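Local coordinates for protein acetone carboxylase alpha subunit (PDB 5M45) that forms the alpha subunit of acetone carboxylase, a metal-containing enzyme whose chain includes a hydantoinase B/oxoprolinase family region, at residues W340-S351 and R394-L404. Sequence-based numbering, arbitrary orientation.
Sequences WGWHTYNAHQVS and RVAFSYSWHFL. With ACT (acetate ion), chain N.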
ATOM      1  N   TRP A 340       9.236   4.354  20.702  1.00 11.54           N
ATOM      2  CA  TRP A 340       8.430   3.642  19.685  1.00 11.40           C
ATOM      3  C   TRP A 340       8.799   2.152  19.641  1.00 11.49           C
ATOM      4  O   TRP A 340       9.866   1.753  20.127  1.00 11.53           O
ATOM      5  CB  TRP A 340       8.584   4.305  18.302  1.00 11.12           C
ATOM      6  CG  TRP A 340       9.995   4.283  17.753  1.00 11.14           C
ATOM      7  CD1 TRP A 340      10.938   5.255  17.904  1.00 11.14           C
ATOM      8  CD2 TRP A 340      10.585   3.274  16.942  1.00 11.07           C
ATOM      9  NE1 TRP A 340      12.096   4.895  17.262  1.00 11.39           N
ATOM     10  CE2 TRP A 340      11.913   3.682  16.662  1.00 11.24           C
ATOM     11  CE3 TRP A 340      10.140   2.059  16.441  1.00 11.04           C
ATOM     12  CZ2 TRP A 340      12.791   2.932  15.867  1.00 11.33           C
ATOM     13  CZ3 TRP A 340      11.039   1.298  15.655  1.00 11.25           C
ATOM     14  CH2 TRP A 340      12.332   1.751  15.368  1.00 11.30           C
ATOM     15  N   GLY A 341       7.927   1.329  19.084  1.00 11.63           N
ATOM     16  CA  GLY A 341       8.228  -0.113  18.977  1.00 11.86           C
ATOM     17  C   GLY A 341       7.679  -0.819  17.726  1.00 11.90           C
ATOM     18  O   GLY A 341       7.018  -0.182  16.859  1.00 11.74           O
ATOM     19  N   TRP A 342       7.919  -2.139  17.680  1.00 11.91           N
ATOM     20  CA  TRP A 342       7.542  -2.974  16.546  1.00 11.93           C
ATOM     21  C   TRP A 342       6.146  -3.582  16.805  1.00 11.67           C
ATOM     22  O   TRP A 342       5.993  -4.714  17.253  1.00 11.57           O
ATOM     23  CB  TRP A 342       8.595  -4.048  16.252  1.00 12.27           C
ATOM     24  CG  TRP A 342       9.987  -3.515  16.038  1.00 12.60           C
ATOM     25  CD1 TRP A 342      11.049  -3.648  16.903  1.00 12.74           C
ATOM     26  CD2 TRP A 342      10.478  -2.763  14.924  1.00 12.74           C
ATOM     27  NE1 TRP A 342      12.164  -3.034  16.391  1.00 12.90           N
ATOM     28  CE2 TRP A 342      11.839  -2.473  15.177  1.00 12.88           C
ATOM     29  CE3 TRP A 342       9.901  -2.285  13.747  1.00 12.80           C
ATOM     30  CZ2 TRP A 342      12.638  -1.761  14.276  1.00 13.08           C
ATOM     31  CZ3 TRP A 342      10.692  -1.589  12.855  1.00 13.09           C
ATOM     32  CH2 TRP A 342      12.058  -1.325  13.129  1.00 13.14           C
ATOM     33  N   HIS A 343       5.148  -2.736  16.550  1.00 11.49           N
ATOM     34  CA  HIS A 343       3.729  -2.981  16.835  1.00 11.35           C
ATOM     35  C   HIS A 343       2.938  -1.855  16.145  1.00 11.25           C
ATOM     36  O   HIS A 343       3.537  -1.017  15.472  1.00 10.89           O
ATOM     37  CB  HIS A 343       3.499  -3.051  18.350  1.00 11.25           C
ATOM     38  CG  HIS A 343       4.073  -1.900  19.115  1.00 11.10           C
ATOM     39  ND1 HIS A 343       3.671  -0.599  18.923  1.00 11.08           N
ATOM     40  CD2 HIS A 343       5.024  -1.846  20.081  1.00 11.21           C
ATOM     41  CE1 HIS A 343       4.345   0.213  19.723  1.00 11.08           C
ATOM     42  NE2 HIS A 343       5.187  -0.522  20.426  1.00 11.12           N
ATOM     43  N   THR A 344       1.615  -1.828  16.346  1.00 11.22           N
ATOM     44  CA  THR A 344       0.722  -0.834  15.696  1.00 11.23           C
ATOM     45  C   THR A 344       0.215   0.289  16.623  1.00 11.18           C
ATOM     46  O   THR A 344      -0.780   0.954  16.306  1.00 11.40           O
ATOM     47  CB  THR A 344      -0.470  -1.556  15.015  1.00 11.23           C
ATOM     48  OG1 THR A 344      -1.226  -2.308  15.965  1.00 11.23           O
ATOM     49  CG2 THR A 344       0.047  -2.504  13.932  1.00 11.31           C
ATOM     50  N   TYR A 345       0.959   0.578  17.695  1.00 11.22           N
ATOM     51  CA  TYR A 345       0.527   1.481  18.805  1.00 11.03           C
ATOM     52  C   TYR A 345       1.314   2.804  18.863  1.00 11.06           C
ATOM     53  O   TYR A 345       1.089   3.624  19.797  1.00 11.10           O
ATOM     54  CB  TYR A 345       0.538   0.733  20.198  1.00 11.08           C
ATOM     55  CG  TYR A 345       0.053  -0.717  20.048  1.00 11.10           C
ATOM     56  CD1 TYR A 345      -1.171  -0.992  19.434  1.00 11.01           C
ATOM     57  CD2 TYR A 345       0.809  -1.799  20.528  1.00 11.23           C
ATOM     58  CE1 TYR A 345      -1.597  -2.282  19.220  1.00 11.12           C
ATOM     59  CE2 TYR A 345       0.379  -3.118  20.319  1.00 11.35           C
ATOM     60  CZ  TYR A 345      -0.815  -3.360  19.670  1.00 11.25           C
ATOM     61  OH  TYR A 345      -1.228  -4.650  19.407  1.00 11.54           O
ATOM     62  N   ASN A 346       2.199   3.054  17.896  1.00 10.94           N
ATOM     63  CA  ASN A 346       2.966   4.281  17.836  1.00 10.95           C
ATOM     64  C   ASN A 346       2.112   5.499  17.442  1.00 10.98           C
ATOM     65  O   ASN A 346       1.007   5.336  16.869  1.00 10.81           O
ATOM     66  CB  ASN A 346       4.127   4.117  16.835  1.00 11.01           C
ATOM     67  CG  ASN A 346       4.985   2.904  17.157  1.00 11.10           C
ATOM     68  OD1 ASN A 346       5.717   2.908  18.140  1.00 11.15           O
ATOM     69  ND2 ASN A 346       4.853   1.833  16.369  1.00 11.08           N
ATOM     70  N   ALA A 347       2.604   6.706  17.726  1.00 10.95           N
ATOM     71  CA  ALA A 347       1.858   7.912  17.401  1.00 11.16           C
ATOM     72  C   ALA A 347       2.724   9.033  16.786  1.00 11.43           C
ATOM     73  O   ALA A 347       3.743   8.741  16.080  1.00 11.72           O
ATOM     74  CB  ALA A 347       1.054   8.368  18.658  1.00 11.05           C
ATOM     75  N   HIS A 348       2.299  10.282  16.940  1.00 11.61           N
ATOM     76  CA  HIS A 348       2.924  11.434  16.299  1.00 11.85           C
ATOM     77  C   HIS A 348       2.633  12.641  17.178  1.00 11.92           C
ATOM     78  O   HIS A 348       1.633  12.629  17.924  1.00 11.84           O
ATOM     79  CB  HIS A 348       2.336  11.611  14.897  1.00 11.93           C
ATOM     80  CG  HIS A 348       3.018  12.633  14.036  1.00 12.07           C
ATOM     81  ND1 HIS A 348       2.768  13.977  14.151  1.00 12.18           N
ATOM     82  CD2 HIS A 348       3.851  12.501  12.974  1.00 12.26           C
ATOM     83  CE1 HIS A 348       3.464  14.645  13.238  1.00 12.39           C
ATOM     84  NE2 HIS A 348       4.120  13.768  12.501  1.00 12.38           N
ATOM     85  N   GLN A 349       3.494  13.656  17.121  1.00 11.94           N
ATOM     86  CA  GLN A 349       3.308  14.857  17.943  1.00 12.26           C
ATOM     87  C   GLN A 349       1.924  15.516  17.740  1.00 12.25           C
ATOM     88  O   GLN A 349       1.311  15.978  18.691  1.00 12.67           O
ATOM     89  CB  GLN A 349       4.495  15.847  17.777  1.00 12.50           C
ATOM     90  CG  GLN A 349       4.560  16.572  16.429  1.00 12.78           C
ATOM     91  CD  GLN A 349       5.706  17.591  16.415  1.00 13.31           C
ATOM     92  OE1 GLN A 349       5.490  18.783  16.523  1.00 13.26           O
ATOM     93  NE2 GLN A 349       6.921  17.109  16.302  1.00 13.63           N
ATOM     94  N   VAL A 350       1.435  15.557  16.513  1.00 12.25           N
ATOM     95  CA  VAL A 350       0.125  16.122  16.189  1.00 12.22           C
ATOM     96  C   VAL A 350      -1.037  15.329  16.809  1.00 11.98           C
ATOM     97  O   VAL A 350      -1.913  15.933  17.448  1.00 11.91           O
ATOM     98  CB  VAL A 350      -0.090  16.238  14.649  1.00 12.45           C
ATOM     99  CG1 VAL A 350      -1.518  16.640  14.333  1.00 12.56           C
ATOM    100  CG2 VAL A 350       0.897  17.234  14.011  1.00 12.64           C
ATOM    101  N   SER A 351      -1.092  14.009  16.599  1.00 11.55           N
ATOM    102  CA  SER A 351      -2.182  13.224  17.179  1.00 11.32           C
ATOM    103  C   SER A 351      -2.132  13.228  18.727  1.00 11.28           C
ATOM    104  O   SER A 351      -3.172  13.302  19.373  1.00 10.68           O
ATOM    105  CB  SER A 351      -2.185  11.791  16.629  1.00 11.22           C
ATOM    106  OG  SER A 351      -0.953  11.104  16.900  1.00 11.21           O
ATOM    107  N   ARG A 394       9.623   4.032   9.603  1.00 13.26           N
ATOM    108  CA  ARG A 394       9.028   2.687   9.444  1.00 13.43           C
ATOM    109  C   ARG A 394       7.911   2.334  10.414  1.00 13.02           C
ATOM    110  O   ARG A 394       7.348   1.254  10.277  1.00 13.09           O
ATOM    111  CB  ARG A 394      10.105   1.586   9.539  1.00 14.05           C
ATOM    112  CG  ARG A 394      11.132   1.651   8.411  1.00 14.76           C
ATOM    113  CD  ARG A 394      12.336   0.758   8.673  1.00 15.41           C
ATOM    114  NE  ARG A 394      13.039   1.221   9.839  1.00 16.04           N
ATOM    115  CZ  ARG A 394      14.010   0.567  10.462  1.00 16.60           C
ATOM    116  NH1 ARG A 394      14.426  -0.627  10.036  1.00 17.46           N
ATOM    117  NH2 ARG A 394      14.550   1.098  11.540  1.00 16.65           N
ATOM    118  N   VAL A 395       7.601   3.198  11.388  1.00 12.58           N
ATOM    119  CA  VAL A 395       6.685   2.817  12.460  1.00 12.33           C
ATOM    120  C   VAL A 395       5.254   2.574  11.910  1.00 12.13           C
ATOM    121  O   VAL A 395       4.832   3.235  10.920  1.00 11.73           O
ATOM    122  CB  VAL A 395       6.664   3.805  13.650  1.00 12.27           C
ATOM    123  CG1 VAL A 395       8.050   3.867  14.303  1.00 12.30           C
ATOM    124  CG2 VAL A 395       6.191   5.192  13.246  1.00 12.26           C
ATOM    125  N   ALA A 396       4.543   1.650  12.565  1.00 11.96           N
ATOM    126  CA  ALA A 396       3.124   1.394  12.279  1.00 11.99           C
ATOM    127  C   ALA A 396       2.188   2.090  13.301  1.00 12.01           C
ATOM    128  O   ALA A 396       2.573   2.333  14.468  1.00 12.09           O
ATOM    129  CB  ALA A 396       2.869  -0.100  12.265  1.00 12.04           C
ATOM    130  N   PHE A 397       0.975   2.382  12.844  1.00 12.07           N
ATOM    131  CA  PHE A 397       0.002   3.237  13.535  1.00 11.96           C
ATOM    132  C   PHE A 397      -1.447   2.691  13.642  1.00 11.78           C
ATOM    133  O   PHE A 397      -2.287   3.382  14.235  1.00 11.67           O
ATOM    134  CB  PHE A 397      -0.136   4.571  12.772  1.00 12.18           C
ATOM    135  CG  PHE A 397       1.136   5.357  12.580  1.00 12.40           C
ATOM    136  CD1 PHE A 397       1.518   6.305  13.507  1.00 12.40           C
ATOM    137  CD2 PHE A 397       1.893   5.211  11.414  1.00 12.60           C
ATOM    138  CE1 PHE A 397       2.673   7.088  13.287  1.00 12.71           C
ATOM    139  CE2 PHE A 397       3.013   6.007  11.172  1.00 12.74           C
ATOM    140  CZ  PHE A 397       3.408   6.950  12.114  1.00 12.68           C
ATOM    141  N   SER A 398      -1.774   1.534  13.070  1.00 11.82           N
ATOM    142  CA  SER A 398      -3.218   1.155  12.931  1.00 11.81           C
ATOM    143  C   SER A 398      -4.027   1.258  14.226  1.00 11.49           C
ATOM    144  O   SER A 398      -5.224   1.532  14.164  1.00 11.61           O
ATOM    145  CB  SER A 398      -3.411  -0.266  12.356  1.00 12.12           C
ATOM    146  OG  SER A 398      -3.181  -0.296  10.943  1.00 12.74           O
ATOM    147  N   TYR A 399      -3.412   0.971  15.378  1.00 11.42           N
ATOM    148  CA  TYR A 399      -4.084   1.086  16.672  1.00 11.42           C
ATOM    149  C   TYR A 399      -3.323   2.010  17.656  1.00 11.65           C
ATOM    150  O   TYR A 399      -3.068   1.670  18.820  1.00 11.62           O
ATOM    151  CB  TYR A 399      -4.453  -0.276  17.282  1.00 11.42           C
ATOM    152  CG  TYR A 399      -5.365  -0.097  18.491  1.00 11.10           C
ATOM    153  CD1 TYR A 399      -6.437   0.763  18.459  1.00 10.97           C
ATOM    154  CD2 TYR A 399      -5.109  -0.772  19.678  1.00 11.09           C
ATOM    155  CE1 TYR A 399      -7.256   0.956  19.581  1.00 11.11           C
ATOM    156  CE2 TYR A 399      -5.911  -0.585  20.818  1.00 11.02           C
ATOM    157  CZ  TYR A 399      -6.961   0.287  20.772  1.00 10.99           C
ATOM    158  OH  TYR A 399      -7.753   0.506  21.890  1.00 11.13           O
ATOM    159  N   SER A 400      -2.990   3.188  17.117  1.00 11.68           N
ATOM    160  CA  SER A 400      -2.382   4.310  17.842  1.00 12.05           C
ATOM    161  C   SER A 400      -3.023   4.542  19.223  1.00 11.68           C
ATOM    162  O   SER A 400      -2.349   4.854  20.222  1.00 11.52           O
ATOM    163  CB  SER A 400      -2.603   5.589  17.013  1.00 12.44           C
ATOM    164  OG  SER A 400      -1.497   6.390  17.265  1.00 13.97           O
ATOM    165  N   TRP A 401      -4.338   4.432  19.239  1.00 11.43           N
ATOM    166  CA  TRP A 401      -5.130   4.654  20.458  1.00 11.50           C
ATOM    167  C   TRP A 401      -4.671   3.860  21.662  1.00 11.37           C
ATOM    168  O   TRP A 401      -4.827   4.346  22.766  1.00 11.69           O
ATOM    169  CB  TRP A 401      -6.624   4.308  20.234  1.00 11.43           C
ATOM    170  CG  TRP A 401      -7.330   5.050  19.132  1.00 11.45           C
ATOM    171  CD1 TRP A 401      -7.872   4.506  18.008  1.00 11.53           C
ATOM    172  CD2 TRP A 401      -7.635   6.454  19.098  1.00 11.54           C
ATOM    173  NE1 TRP A 401      -8.538   5.477  17.279  1.00 11.58           N
ATOM    174  CE2 TRP A 401      -8.382   6.688  17.904  1.00 11.70           C
ATOM    175  CE3 TRP A 401      -7.358   7.538  19.942  1.00 11.42           C
ATOM    176  CZ2 TRP A 401      -8.823   7.952  17.544  1.00 11.70           C
ATOM    177  CZ3 TRP A 401      -7.826   8.796  19.575  1.00 11.63           C
ATOM    178  CH2 TRP A 401      -8.555   8.994  18.394  1.00 11.68           C
ATOM    179  N   HIS A 402      -4.180   2.644  21.484  1.00 11.41           N
ATOM    180  CA  HIS A 402      -3.772   1.779  22.643  1.00 11.44           C
ATOM    181  C   HIS A 402      -2.864   2.539  23.624  1.00 11.53           C
ATOM    182  O   HIS A 402      -3.084   2.535  24.853  1.00 11.38           O
ATOM    183  CB  HIS A 402      -3.049   0.551  22.122  1.00 11.56           C
ATOM    184  CG  HIS A 402      -2.782  -0.515  23.138  1.00 11.56           C
ATOM    185  ND1 HIS A 402      -3.762  -1.053  23.936  1.00 11.56           N
ATOM    186  CD2 HIS A 402      -1.640  -1.179  23.446  1.00 11.73           C
ATOM    187  CE1 HIS A 402      -3.239  -1.995  24.707  1.00 11.69           C
ATOM    188  NE2 HIS A 402      -1.949  -2.094  24.424  1.00 11.79           N
ATOM    189  N   PHE A 403      -1.872   3.238  23.040  1.00 11.56           N
ATOM    190  CA  PHE A 403      -0.977   4.104  23.816  1.00 11.47           C
ATOM    191  C   PHE A 403      -1.596   5.450  24.139  1.00 11.42           C
ATOM    192  O   PHE A 403      -1.517   5.928  25.282  1.00 11.51           O
ATOM    193  CB  PHE A 403       0.366   4.293  23.064  1.00 11.61           C
ATOM    194  CG  PHE A 403       1.295   3.075  23.099  1.00 11.59           C
ATOM    195  CD1 PHE A 403       0.895   1.813  23.599  1.00 11.68           C
ATOM    196  CD2 PHE A 403       2.587   3.216  22.622  1.00 11.72           C
ATOM    197  CE1 PHE A 403       1.790   0.743  23.609  1.00 11.71           C
ATOM    198  CE2 PHE A 403       3.470   2.162  22.628  1.00 11.91           C
ATOM    199  CZ  PHE A 403       3.072   0.913  23.116  1.00 11.83           C
ATOM    200  N   LEU A 404      -2.208   6.083  23.144  1.00 11.27           N
ATOM    201  CA  LEU A 404      -2.754   7.442  23.318  1.00 11.38           C
ATOM    202  C   LEU A 404      -3.763   7.565  24.481  1.00 11.34           C
ATOM    203  O   LEU A 404      -3.609   8.418  25.350  1.00 11.03           O
ATOM    204  CB  LEU A 404      -3.426   7.934  22.004  1.00 11.52           C
ATOM    205  CG  LEU A 404      -2.514   8.236  20.787  1.00 11.68           C
ATOM    206  CD1 LEU A 404      -3.351   8.537  19.548  1.00 11.76           C
ATOM    207  CD2 LEU A 404      -1.577   9.405  21.061  1.00 11.86           C
TER
HETATM  208  C   ACT N 802     -11.464   6.201  15.783  1.00 13.46           C
HETATM  209  O   ACT N 802     -10.542   5.415  15.468  1.00 13.13           O
HETATM  210  OXT ACT N 802     -11.878   7.047  14.961  1.00 13.94           O
HETATM  211  CH3 ACT N 802     -12.072   6.116  17.157  1.00 13.57           C
HETATM  212  O   HOH W   1       6.464  -0.065  14.158  1.00 10.55           O
HETATM  213  O   HOH W   2      -0.795   8.672  15.381  1.00 11.71           O
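Y345 meets F403 and H402, and N346 grips the loop just before them. Y345 CB sits over the centre of the F403 ring, 3.6 Å from its centroid, a CH-pi contact. With CG anti to the carbonyl carbon (chi1 -38°), the Y345 ring swings off that face and takes the edge of H402 on its own face. This is an edge-to-face pair with planes 57° apart. H343 CE1 lies 3.6 Å from F403 CE2 and completes an aromatic cluster. The Y345 carbonyl oxygen is buried beside F403 and has no polar partner.

The N346 amide works in both directions. N346 ND2 donates to A396 O at 3.0 Å, in the carbonyl plane and on a lone pair. ND2 also donates to G341 O, while OD1 accepts from G341 N. The three bonds fix the rotation of the amide; the pair with G341 holds it within its own loop, and the bond to A396 O joins the two loops. S400 OG donates to N346 O at 2.7 Å, and Y399 N donates to T344 O at 2.8 Å. At one end V395 CG1 packs against the W340 ring, 3.5 Å from W340 CE3. W342 CH2 points at the face of the R394 guanidinium, which is salt-bridged to D392.

Further out, Y345 OH bonds to Y298 and H402 NE2 to D295 O. S398 O is hydrogen-bonded to ND1 of H150, a manganese ligand, so this loop is second shell to that metal. The two loops lead into helices 349-361 and 401-422; just before the first, A347 CB packs on L404 CD2 of the second. Strand 286-297 packs against Y345, H402 and F403.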